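Local coordinates for protein MFP2b (Ascaris suum, PDB 2BJR) that probably enhances the polymerisation of major sperm protein that drives the amoeboid crawling of nematode sperm, and carries a bound zinc ion, at residues A[24-29]-A[195-200]; A[84-89]-A[169-174]; A[91-96]-A[110-115]; A[188-193]-A[273-278]. All coordinates share one frame; numbering follows the deposited sequence.

Contact 1 of 4, residues A[24-29]-A[195-200]; sequences PVKALG and WADFRC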
# COMPACT_ATOMS: atom_id res chain seq x y z
N PRO A 24 -8.95 1.96 -3.82
CA PRO A 24 -8.70 0.64 -4.42
C PRO A 24 -8.37 -0.41 -3.34
O PRO A 24 -7.89 -0.05 -2.25
CB PRO A 24 -7.52 0.92 -5.34
CG PRO A 24 -6.76 1.96 -4.57
CD PRO A 24 -7.86 2.89 -4.08
N VAL A 25 -8.67 -1.67 -3.59
CA VAL A 25 -8.47 -2.68 -2.58
C VAL A 25 -7.10 -3.32 -2.81
O VAL A 25 -6.84 -3.87 -3.88
CB VAL A 25 -9.58 -3.71 -2.59
CG1 VAL A 25 -9.25 -4.90 -1.64
CG2 VAL A 25 -10.92 -3.05 -2.21
N LYS A 26 -6.23 -3.22 -1.81
CA LYS A 26 -4.93 -3.91 -1.86
C LYS A 26 -4.98 -5.39 -1.61
O LYS A 26 -5.78 -5.85 -0.83
CB LYS A 26 -3.99 -3.31 -0.79
CG LYS A 26 -3.92 -1.83 -0.95
CD LYS A 26 -2.83 -1.29 -0.08
CE LYS A 26 -1.63 -0.83 -0.85
NZ LYS A 26 -0.69 -0.20 0.13
N ALA A 27 -4.13 -6.16 -2.29
CA ALA A 27 -3.84 -7.52 -1.83
C ALA A 27 -3.35 -7.47 -0.39
O ALA A 27 -2.51 -6.64 -0.08
CB ALA A 27 -2.83 -8.13 -2.68
N LEU A 28 -3.90 -8.35 0.48
CA LEU A 28 -3.67 -8.21 1.94
C LEU A 28 -2.21 -8.20 2.24
O LEU A 28 -1.50 -9.11 1.82
CB LEU A 28 -4.30 -9.36 2.69
CG LEU A 28 -4.23 -9.26 4.23
CD1 LEU A 28 -5.09 -8.16 4.72
CD2 LEU A 28 -4.58 -10.60 4.84
N GLY A 29 -1.75 -7.22 2.98
CA GLY A 29 -0.35 -7.20 3.41
C GLY A 29 0.65 -6.69 2.39
O GLY A 29 1.86 -6.57 2.72
N TRP A 195 -1.11 2.49 5.34
CA TRP A 195 -0.90 3.37 4.19
C TRP A 195 -2.19 3.61 3.44
O TRP A 195 -2.86 2.66 3.07
CB TRP A 195 0.11 2.69 3.24
CG TRP A 195 1.53 2.58 3.78
CD1 TRP A 195 2.11 1.50 4.39
CD2 TRP A 195 2.52 3.57 3.70
NE1 TRP A 195 3.43 1.76 4.66
CE2 TRP A 195 3.69 3.04 4.27
CE3 TRP A 195 2.54 4.88 3.21
CZ2 TRP A 195 4.88 3.76 4.34
CZ3 TRP A 195 3.68 5.58 3.31
CH2 TRP A 195 4.85 5.02 3.85
N ALA A 196 -2.56 4.87 3.19
CA ALA A 196 -3.82 5.16 2.58
C ALA A 196 -3.57 5.64 1.14
O ALA A 196 -2.66 6.41 0.87
CB ALA A 196 -4.56 6.23 3.38
N ASP A 197 -4.41 5.23 0.21
CA ASP A 197 -4.32 5.67 -1.20
C ASP A 197 -5.06 6.96 -1.46
O ASP A 197 -6.24 7.10 -1.09
CB ASP A 197 -4.93 4.58 -2.09
CG ASP A 197 -4.10 3.29 -2.07
OD1 ASP A 197 -3.02 3.32 -2.67
OD2 ASP A 197 -4.44 2.27 -1.43
N PHE A 198 -4.35 7.89 -2.10
CA PHE A 198 -4.84 9.16 -2.56
C PHE A 198 -4.14 9.56 -3.82
O PHE A 198 -3.05 9.10 -4.12
CB PHE A 198 -4.56 10.22 -1.52
CG PHE A 198 -5.41 10.14 -0.32
CD1 PHE A 198 -4.98 9.50 0.82
CD2 PHE A 198 -6.66 10.78 -0.30
CE1 PHE A 198 -5.80 9.44 1.99
CE2 PHE A 198 -7.48 10.73 0.87
CZ PHE A 198 -7.03 10.06 1.99
N ARG A 199 -4.74 10.49 -4.56
CA ARG A 199 -4.06 11.11 -5.68
C ARG A 199 -3.67 12.51 -5.30
O ARG A 199 -4.41 13.18 -4.62
CB ARG A 199 -4.94 11.17 -6.92
CG ARG A 199 -5.44 9.82 -7.46
CD ARG A 199 -6.43 9.97 -8.67
NE ARG A 199 -7.62 10.69 -8.24
CZ ARG A 199 -8.68 10.13 -7.68
NH1 ARG A 199 -8.77 8.81 -7.56
NH2 ARG A 199 -9.68 10.90 -7.26
N CYS A 200 -2.53 12.98 -5.80
CA CYS A 200 -2.15 14.36 -5.61
C CYS A 200 -3.22 15.22 -6.23
O CYS A 200 -3.81 14.84 -7.26
CB CYS A 200 -0.86 14.69 -6.29
SG CYS A 200 0.44 13.88 -5.39
O HOH W 1 -6.97 1.68 -0.55
O HOH W 2 -2.17 2.39 0.20
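Between the two cytosolic motility protein regions of MFP2b, P24 and K26 of the loop leading to strand 34-40 meet D197 on strand 194-199. The pyrrolidine ring of P24 lies against the D197 side chain at a slant: its CG comes within 3.9 Å of D197 CG, and its CD sits equally near D197 CB. A proline suits this spot because its compact, rigid ring packs flush on the short acidic side chain. K26, two residues further along the same loop, runs its aliphatic part past the carboxylate, with CD 4.1 Å from D197 OD2. The chain then bends at its third torsion (108°), which carries NZ toward W195 CB (4.3 Å) and keeps it 4.8 Å from D197 OD2, too far for a direct ion pair. Water 1 donates to P24 O at 2.6 Å and to D197 OD2 at 2.7 Å; water 2 accepts from K26 NZ at 3.0 Å and gives weak bonds to W195 O and D197 OD2. NZ also bonds to Q31 O and Q270 OE1, and the second carboxylate oxygen, OD1, to the Y34 hydroxyl. The two regions are thus joined by direct packing and two bridging waters, with the direct bonds of K26 to Q270 and D197 to Y34 beside them, and the opposite charges, separated by a water, probably still attract and steady each other's ionised forms.

Contact 2 of 4, residues A[84-89]-A[169-174]; sequences GNHLSL and GGPPYC. With ZN (zinc ion), chain C.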
# COMPACT_ATOMS: atom_id res chain seq x y z
N GLY A 84 -16.62 3.79 1.19
CA GLY A 84 -17.71 3.80 2.15
C GLY A 84 -17.42 2.74 3.17
O GLY A 84 -16.27 2.33 3.33
N ASN A 85 -18.44 2.33 3.90
CA ASN A 85 -18.28 1.29 4.89
C ASN A 85 -19.50 0.38 4.95
O ASN A 85 -20.44 0.53 4.14
CB ASN A 85 -17.91 1.88 6.26
CG ASN A 85 -19.00 2.74 6.86
OD1 ASN A 85 -20.19 2.56 6.57
ND2 ASN A 85 -18.60 3.69 7.71
N HIS A 86 -19.49 -0.57 5.86
CA HIS A 86 -20.54 -1.58 5.87
C HIS A 86 -21.96 -1.01 6.13
O HIS A 86 -22.93 -1.65 5.77
CB HIS A 86 -20.23 -2.67 6.87
CG HIS A 86 -20.19 -2.19 8.28
ND1 HIS A 86 -21.28 -2.30 9.13
CD2 HIS A 86 -19.22 -1.58 8.99
CE1 HIS A 86 -20.95 -1.81 10.31
NE2 HIS A 86 -19.72 -1.34 10.25
N LEU A 87 -22.07 0.17 6.73
CA LEU A 87 -23.39 0.78 6.91
C LEU A 87 -24.07 1.15 5.59
O LEU A 87 -25.26 0.92 5.44
CB LEU A 87 -23.29 2.05 7.76
CG LEU A 87 -22.74 1.87 9.17
CD1 LEU A 87 -22.79 3.23 9.90
CD2 LEU A 87 -23.47 0.77 9.91
N SER A 88 -23.31 1.74 4.67
CA SER A 88 -23.83 2.12 3.34
C SER A 88 -23.74 1.00 2.31
O SER A 88 -24.52 0.99 1.35
CB SER A 88 -23.13 3.38 2.80
OG SER A 88 -21.73 3.22 2.62
N LEU A 89 -22.82 0.04 2.50
CA LEU A 89 -22.59 -1.02 1.51
C LEU A 89 -23.24 -2.37 1.84
O LEU A 89 -23.59 -3.14 0.94
CB LEU A 89 -21.08 -1.20 1.32
CG LEU A 89 -20.35 0.04 0.81
CD1 LEU A 89 -18.85 -0.21 0.87
CD2 LEU A 89 -20.78 0.41 -0.59
N GLY A 169 -22.23 -7.15 10.63
CA GLY A 169 -21.33 -6.33 11.40
C GLY A 169 -20.35 -5.56 10.54
O GLY A 169 -20.57 -5.30 9.34
N GLY A 170 -19.26 -5.19 11.18
CA GLY A 170 -18.21 -4.41 10.58
C GLY A 170 -16.90 -5.11 10.76
O GLY A 170 -16.79 -6.15 11.45
N PRO A 171 -15.87 -4.57 10.12
CA PRO A 171 -14.54 -5.14 10.25
C PRO A 171 -13.99 -4.85 11.67
O PRO A 171 -14.55 -4.01 12.33
CB PRO A 171 -13.74 -4.43 9.15
CG PRO A 171 -14.42 -3.11 8.98
CD PRO A 171 -15.89 -3.38 9.26
N PRO A 172 -12.95 -5.57 12.09
CA PRO A 172 -12.48 -5.56 13.49
C PRO A 172 -12.14 -4.20 14.13
O PRO A 172 -12.24 -4.08 15.37
CB PRO A 172 -11.22 -6.46 13.46
CG PRO A 172 -11.24 -7.18 12.15
CD PRO A 172 -12.15 -6.45 11.22
N TYR A 173 -11.76 -3.20 13.34
CA TYR A 173 -11.37 -1.91 13.87
C TYR A 173 -12.32 -0.79 13.44
O TYR A 173 -11.98 0.39 13.51
CB TYR A 173 -9.92 -1.57 13.46
CG TYR A 173 -8.94 -2.72 13.66
CD1 TYR A 173 -8.40 -3.39 12.56
CD2 TYR A 173 -8.56 -3.13 14.94
CE1 TYR A 173 -7.51 -4.46 12.73
CE2 TYR A 173 -7.67 -4.19 15.12
CZ TYR A 173 -7.16 -4.86 14.02
OH TYR A 173 -6.28 -5.92 14.18
N CYS A 174 -13.51 -1.15 12.99
CA CYS A 174 -14.46 -0.14 12.57
C CYS A 174 -14.80 0.85 13.71
O CYS A 174 -14.98 0.43 14.85
CB CYS A 174 -15.76 -0.77 12.10
SG CYS A 174 -16.76 0.41 11.19
ZN ZN C . -18.86 -0.25 11.74
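The chain around H86 and the loop 169-174 approach most closely at H86 and G170, whose CA atoms are 6.0 Å apart, where the short helix 86-89 faces a glycine pair followed by a type I turn from P171 to C174. The imidazole of H86 carries the contact. Its NE2 binds the zinc ion at 2.0 Å, and C174 SG, lying at the ring's edge, binds the same metal at 2.3 Å. One face of the ring rests on the glycines: G170 CA makes a CH-pi contact, 3.5 Å from the ring centroid and 17° off the normal, and G169 O lies over the same face, nearer the rim. With no side chain, G170 can bring its CA this close over the ring. P171 CD touches H86 CD2 at 3.8 Å. The H86 ring is carried by a first torsion of 64°, with CG between the backbone N and the carbonyl carbon, whereas C174 SG is swung anti to its own N (-165°) to reach the metal. One residue before H86, N85 is the N-cap of the helix, its OD1 accepting from L87 N at 3.0 Å, and the turn is closed by C174 N bonding to P171 O. C176 and C179 complete the site. Three cysteine sulfurs and one imidazole nitrogen are consistent with a structural rather than a catalytic zinc; the metal would stabilise the thiolate form of the cysteines, and it ties the loop following strand 161-166 to the helix 86-89.

Contact 3 of 4, residues A[91-96]-A[110-115]; sequences YWYNWI and EMLRCG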
# COMPACT_ATOMS: atom_id res chain seq x y z
N TYR A 91 -21.62 -4.78 3.34
CA TYR A 91 -20.56 -5.79 3.39
C TYR A 91 -19.23 -5.15 3.72
O TYR A 91 -19.04 -3.93 3.58
CB TYR A 91 -20.44 -6.56 2.04
CG TYR A 91 -20.01 -5.71 0.89
CD1 TYR A 91 -18.66 -5.63 0.50
CD2 TYR A 91 -20.92 -4.99 0.16
CE1 TYR A 91 -18.27 -4.81 -0.55
CE2 TYR A 91 -20.53 -4.19 -0.91
CZ TYR A 91 -19.20 -4.09 -1.25
OH TYR A 91 -18.83 -3.27 -2.28
N TRP A 92 -18.31 -5.98 4.15
CA TRP A 92 -16.88 -5.64 4.21
C TRP A 92 -16.09 -6.87 3.77
O TRP A 92 -16.59 -7.99 3.78
CB TRP A 92 -16.43 -5.21 5.63
CG TRP A 92 -16.77 -6.18 6.76
CD1 TRP A 92 -17.99 -6.31 7.40
CD2 TRP A 92 -15.89 -7.07 7.44
NE1 TRP A 92 -17.91 -7.25 8.38
CE2 TRP A 92 -16.64 -7.74 8.44
CE3 TRP A 92 -14.54 -7.40 7.30
CZ2 TRP A 92 -16.09 -8.71 9.28
CZ3 TRP A 92 -13.99 -8.35 8.15
CH2 TRP A 92 -14.77 -9.00 9.12
N TYR A 93 -14.87 -6.63 3.29
CA TYR A 93 -14.04 -7.70 2.75
C TYR A 93 -13.12 -8.28 3.82
O TYR A 93 -12.51 -7.56 4.63
CB TYR A 93 -13.22 -7.17 1.59
CG TYR A 93 -14.01 -6.84 0.35
CD1 TYR A 93 -13.72 -5.70 -0.40
CD2 TYR A 93 -15.01 -7.69 -0.13
CE1 TYR A 93 -14.40 -5.41 -1.56
CE2 TYR A 93 -15.68 -7.39 -1.31
CZ TYR A 93 -15.38 -6.27 -2.00
OH TYR A 93 -16.06 -5.96 -3.17
N ASN A 94 -13.08 -9.60 3.85
CA ASN A 94 -12.24 -10.34 4.78
C ASN A 94 -11.45 -11.38 3.99
O ASN A 94 -12.03 -12.18 3.26
CB ASN A 94 -13.13 -11.02 5.81
CG ASN A 94 -12.35 -11.61 6.98
OD1 ASN A 94 -11.18 -11.29 7.19
ND2 ASN A 94 -13.01 -12.47 7.74
N TRP A 95 -10.13 -11.39 4.14
CA TRP A 95 -9.31 -12.36 3.41
C TRP A 95 -9.22 -13.63 4.20
O TRP A 95 -8.82 -13.62 5.35
CB TRP A 95 -7.89 -11.81 3.15
CG TRP A 95 -7.79 -10.67 2.22
CD1 TRP A 95 -8.00 -9.37 2.48
CD2 TRP A 95 -7.42 -10.73 0.81
NE1 TRP A 95 -7.82 -8.61 1.35
CE2 TRP A 95 -7.44 -9.41 0.32
CE3 TRP A 95 -7.12 -11.76 -0.06
CZ2 TRP A 95 -7.13 -9.09 -0.99
CZ3 TRP A 95 -6.79 -11.46 -1.36
CH2 TRP A 95 -6.80 -10.13 -1.82
N ILE A 96 -9.60 -14.77 3.61
CA ILE A 96 -9.57 -16.05 4.28
C ILE A 96 -8.69 -17.04 3.55
O ILE A 96 -8.43 -16.87 2.36
CB ILE A 96 -11.00 -16.65 4.41
CG1 ILE A 96 -11.55 -17.00 2.99
CG2 ILE A 96 -11.87 -15.68 5.09
CD1 ILE A 96 -12.85 -17.78 3.04
N GLU A 110 -20.33 -14.53 1.56
CA GLU A 110 -20.34 -14.70 0.08
C GLU A 110 -18.94 -14.53 -0.46
O GLU A 110 -18.30 -13.55 -0.12
CB GLU A 110 -21.14 -13.60 -0.60
CG GLU A 110 -22.62 -13.64 -0.37
CD GLU A 110 -23.36 -12.46 -0.95
OE1 GLU A 110 -22.73 -11.48 -1.38
OE2 GLU A 110 -24.61 -12.51 -0.93
N MSE A 111 -18.49 -15.41 -1.34
CA MSE A 111 -17.14 -15.31 -1.88
C MSE A 111 -17.14 -14.29 -2.96
O MSE A 111 -18.06 -14.26 -3.81
CB MSE A 111 -16.65 -16.65 -2.42
CG MSE A 111 -16.49 -17.77 -1.46
SE MSE A 111 -15.39 -17.36 0.17
CE MSE A 111 -16.83 -16.90 1.39
N LEU A 112 -16.15 -13.42 -2.97
CA LEU A 112 -16.03 -12.50 -4.05
C LEU A 112 -15.74 -13.29 -5.33
O LEU A 112 -14.88 -14.18 -5.36
CB LEU A 112 -14.96 -11.50 -3.80
CG LEU A 112 -14.59 -10.58 -4.96
CD1 LEU A 112 -15.63 -9.51 -5.04
CD2 LEU A 112 -13.20 -9.95 -4.78
N ARG A 113 -16.47 -12.96 -6.38
CA ARG A 113 -16.25 -13.61 -7.67
C ARG A 113 -16.80 -12.76 -8.80
O ARG A 113 -17.67 -11.90 -8.57
CB ARG A 113 -16.90 -14.98 -7.71
CG ARG A 113 -18.41 -14.90 -7.64
CD ARG A 113 -19.05 -16.25 -7.44
NE ARG A 113 -18.83 -17.09 -8.61
CZ ARG A 113 -19.18 -18.36 -8.68
NH1 ARG A 113 -19.73 -18.95 -7.63
NH2 ARG A 113 -18.95 -19.06 -9.79
N CYS A 114 -16.27 -12.98 -10.00
CA CYS A 114 -16.86 -12.48 -11.25
C CYS A 114 -16.98 -13.66 -12.17
O CYS A 114 -15.99 -14.22 -12.61
CB CYS A 114 -16.04 -11.36 -11.88
SG CYS A 114 -15.71 -9.96 -10.80
N GLY A 115 -18.20 -14.12 -12.39
CA GLY A 115 -18.39 -15.33 -13.17
C GLY A 115 -17.67 -16.48 -12.52
O GLY A 115 -17.80 -16.74 -11.31
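I96 and the selenomethionine M111 make the closer of the two touches here, I96 CD1 lying 3.9 Å from M111 SE with the side chains crossing at about a right angle. Beside it, the hydroxyl end of Y93 slants toward a methyl of L112, Y93 OH being 4.0 Å from L112 CD1, while the ring carbon Y93 CE2 comes to 4.3 Å of the same methyl. The first pair is wholly apolar, as befits a partly buried seam without a hydrogen bond across it. M111 leaves its backbone pointing away from strand 92-97, yet the chain folds back through bends at its second (-52°) and third (95°) torsions, and this return brings the selenium to I96. A flexible, unbranched chain suits such a detour; the branched I96 offers a delta carbon from a more rigid base. Further out, the phenol of Y93 is held by D9 OD1, its ring meets that of Y82, and I163 and R165 of strand 161-166 pack against it. M111 also packs on R101 and M105 of helix 101-106, and I96 on K104 of that helix. Strand 161-166 runs between the two segments: N94 and I96 pair with A164 and I162, E110 and L112 with R165 and I163. The segments therefore share no backbone bond, and the CA atoms of Y93 and L112 stay 8.6 Å apart. Here the outer strands of a three-stranded antiparallel sheet, 92-97 and 110-111, touch through side chains over the central strand 161-166, and helix 101-106 connects them in the chain.

Contact 4 of 4, residues A[188-193]-A[273-278]; sequences VRVTLN and YELPEA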
# COMPACT_ATOMS: atom_id res chain seq x y z
N VAL A 188 -6.61 -8.44 17.92
CA VAL A 188 -5.18 -8.44 17.74
C VAL A 188 -4.84 -7.00 17.38
O VAL A 188 -5.48 -6.42 16.49
CB VAL A 188 -4.76 -9.40 16.59
CG1 VAL A 188 -3.24 -9.43 16.45
CG2 VAL A 188 -5.32 -10.85 16.84
N ARG A 189 -3.87 -6.39 18.05
CA ARG A 189 -3.46 -5.05 17.64
C ARG A 189 -2.70 -5.09 16.30
O ARG A 189 -2.04 -6.07 15.95
CB ARG A 189 -2.63 -4.35 18.73
CG ARG A 189 -3.50 -3.93 19.92
CD ARG A 189 -2.79 -3.16 21.02
NE ARG A 189 -1.81 -3.97 21.73
CZ ARG A 189 -1.06 -3.52 22.76
NH1 ARG A 189 -1.20 -2.27 23.22
NH2 ARG A 189 -0.20 -4.34 23.36
N VAL A 190 -2.83 -3.99 15.57
CA VAL A 190 -2.30 -3.85 14.21
C VAL A 190 -0.80 -3.74 14.26
O VAL A 190 -0.26 -2.95 15.02
CB VAL A 190 -2.86 -2.58 13.54
CG1 VAL A 190 -2.26 -2.42 12.17
CG2 VAL A 190 -4.40 -2.60 13.47
N THR A 191 -0.10 -4.53 13.45
CA THR A 191 1.37 -4.44 13.39
C THR A 191 1.92 -4.04 12.03
O THR A 191 3.12 -3.87 11.87
CB THR A 191 1.97 -5.77 13.81
OG1 THR A 191 1.41 -6.83 13.02
CG2 THR A 191 1.61 -6.09 15.26
N LEU A 192 1.03 -3.88 11.04
CA LEU A 192 1.43 -3.33 9.75
C LEU A 192 1.24 -1.82 9.69
O LEU A 192 0.26 -1.32 10.15
CB LEU A 192 0.58 -3.97 8.67
CG LEU A 192 0.70 -5.49 8.67
CD1 LEU A 192 0.04 -6.02 7.40
CD2 LEU A 192 2.12 -6.03 8.75
N ASN A 193 2.19 -1.11 9.13
CA ASN A 193 2.04 0.33 8.90
C ASN A 193 0.82 0.53 8.05
O ASN A 193 0.58 -0.21 7.09
CB ASN A 193 3.24 0.88 8.15
CG ASN A 193 4.54 0.76 8.92
OD1 ASN A 193 5.52 0.16 8.43
ND2 ASN A 193 4.57 1.35 10.13
N TYR A 273 -0.46 6.73 7.78
CA TYR A 273 -1.37 7.13 8.83
C TYR A 273 -0.93 6.58 10.17
O TYR A 273 -0.46 5.45 10.26
CB TYR A 273 -2.77 6.57 8.57
CG TYR A 273 -3.66 7.33 7.63
CD1 TYR A 273 -3.30 8.53 7.04
CD2 TYR A 273 -4.92 6.81 7.33
CE1 TYR A 273 -4.19 9.21 6.19
CE2 TYR A 273 -5.81 7.49 6.49
CZ TYR A 273 -5.45 8.68 5.93
OH TYR A 273 -6.34 9.32 5.10
N GLU A 274 -1.11 7.39 11.21
CA GLU A 274 -0.93 6.95 12.58
C GLU A 274 -2.29 6.50 13.05
O GLU A 274 -3.27 7.29 13.09
CB GLU A 274 -0.44 8.13 13.45
CG GLU A 274 -0.20 7.80 14.90
CD GLU A 274 0.52 8.97 15.58
OE1 GLU A 274 -0.10 10.05 15.64
OE2 GLU A 274 1.70 8.81 15.98
N LEU A 275 -2.36 5.22 13.39
CA LEU A 275 -3.59 4.62 13.83
C LEU A 275 -3.97 5.11 15.22
O LEU A 275 -3.13 5.58 15.95
CB LEU A 275 -3.41 3.14 13.87
CG LEU A 275 -3.21 2.58 12.47
CD1 LEU A 275 -2.83 1.14 12.58
CD2 LEU A 275 -4.51 2.77 11.65
N PRO A 276 -5.24 4.99 15.58
CA PRO A 276 -5.66 5.30 16.96
C PRO A 276 -4.89 4.45 17.97
O PRO A 276 -4.65 3.26 17.73
CB PRO A 276 -7.14 4.92 16.95
CG PRO A 276 -7.55 5.07 15.52
CD PRO A 276 -6.37 4.50 14.77
N GLU A 277 -4.49 5.02 19.10
CA GLU A 277 -3.56 4.30 19.98
C GLU A 277 -4.12 2.95 20.43
O GLU A 277 -3.38 1.96 20.53
CB GLU A 277 -3.17 5.12 21.21
CG GLU A 277 -2.04 4.44 22.01
CD GLU A 277 -1.21 5.42 22.84
OE1 GLU A 277 -1.78 6.43 23.30
OE2 GLU A 277 0.03 5.17 23.06
N ALA A 278 -5.43 2.90 20.65
CA ALA A 278 -6.07 1.70 21.17
C ALA A 278 -5.99 0.50 20.24
O ALA A 278 -6.07 -0.63 20.71
CB ALA A 278 -7.53 1.99 21.52
O HOH W 3 -2.77 -0.01 22.26
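Apolar packing comes first: V190 and L275 point toward each other from the loop before strand 194-199 and from just after strand 268-274. L275 CD1 touches V190 CG1 at 3.6 Å and is also near V190 CB and CG2, so that one leucine methyl is set against the whole isopropyl group. The two side chains cross at about a right angle. With its first torsion at 177°, V190 places CG1 anti to the backbone N, and that branch makes the closest touch. Valine, short and branched, presents a broad surface near its own backbone, while leucine supplies the reach; the two CA atoms are still 8.6 Å apart. L275 also packs against E194, and Y173 lies against V190.

The polar part runs through a water. The guanidinium NH1 of R189 donates to water 3 at 2.9 Å, the water lying in the plane of the group at its edge, and the water donates in turn to E277 O at 2.7 Å. The aliphatic stretch of R189 passes the A278 carbonyl, CD being 4.2 Å from A278 O, before the chain bends at its third torsion (-67°). A long arginine suits this place because its methylenes carry the head over to the facing segment, where it can bind the bridging water.

Backbone bonds of V190 to I279 and G281 hold the loop in position, and E277 has its own salt bridge with K362. Water 3 thus relays an arginine N-H to the E277 carbonyl, so that at the rim of the apolar pair the charged head contributes by a solvent-mediated bond to the main chain.

In the fold
Along the chain, contacts 2 and 3 both fall within the stretch that contact 1 spans, and both segments of contact 3 fall between those of contact 2; contact 4 follows both and interleaves with contact 1. Contacts 2 and 3 lie 14 Å apart between centres and meet where W92 packs on G170 and P171. Contacts 1 and 4 share a sheet through the neighbouring strands 194-199 and 268-274, with Y273 packing on A196 and F198. W95 of contact 3 touches the loop of contact 1, and the Y173 hydroxyl of contact 2 probably bonds to V188 O of contact 4. Together they connect the two motility-protein regions, with a zinc site that joins H86 to three later cysteines.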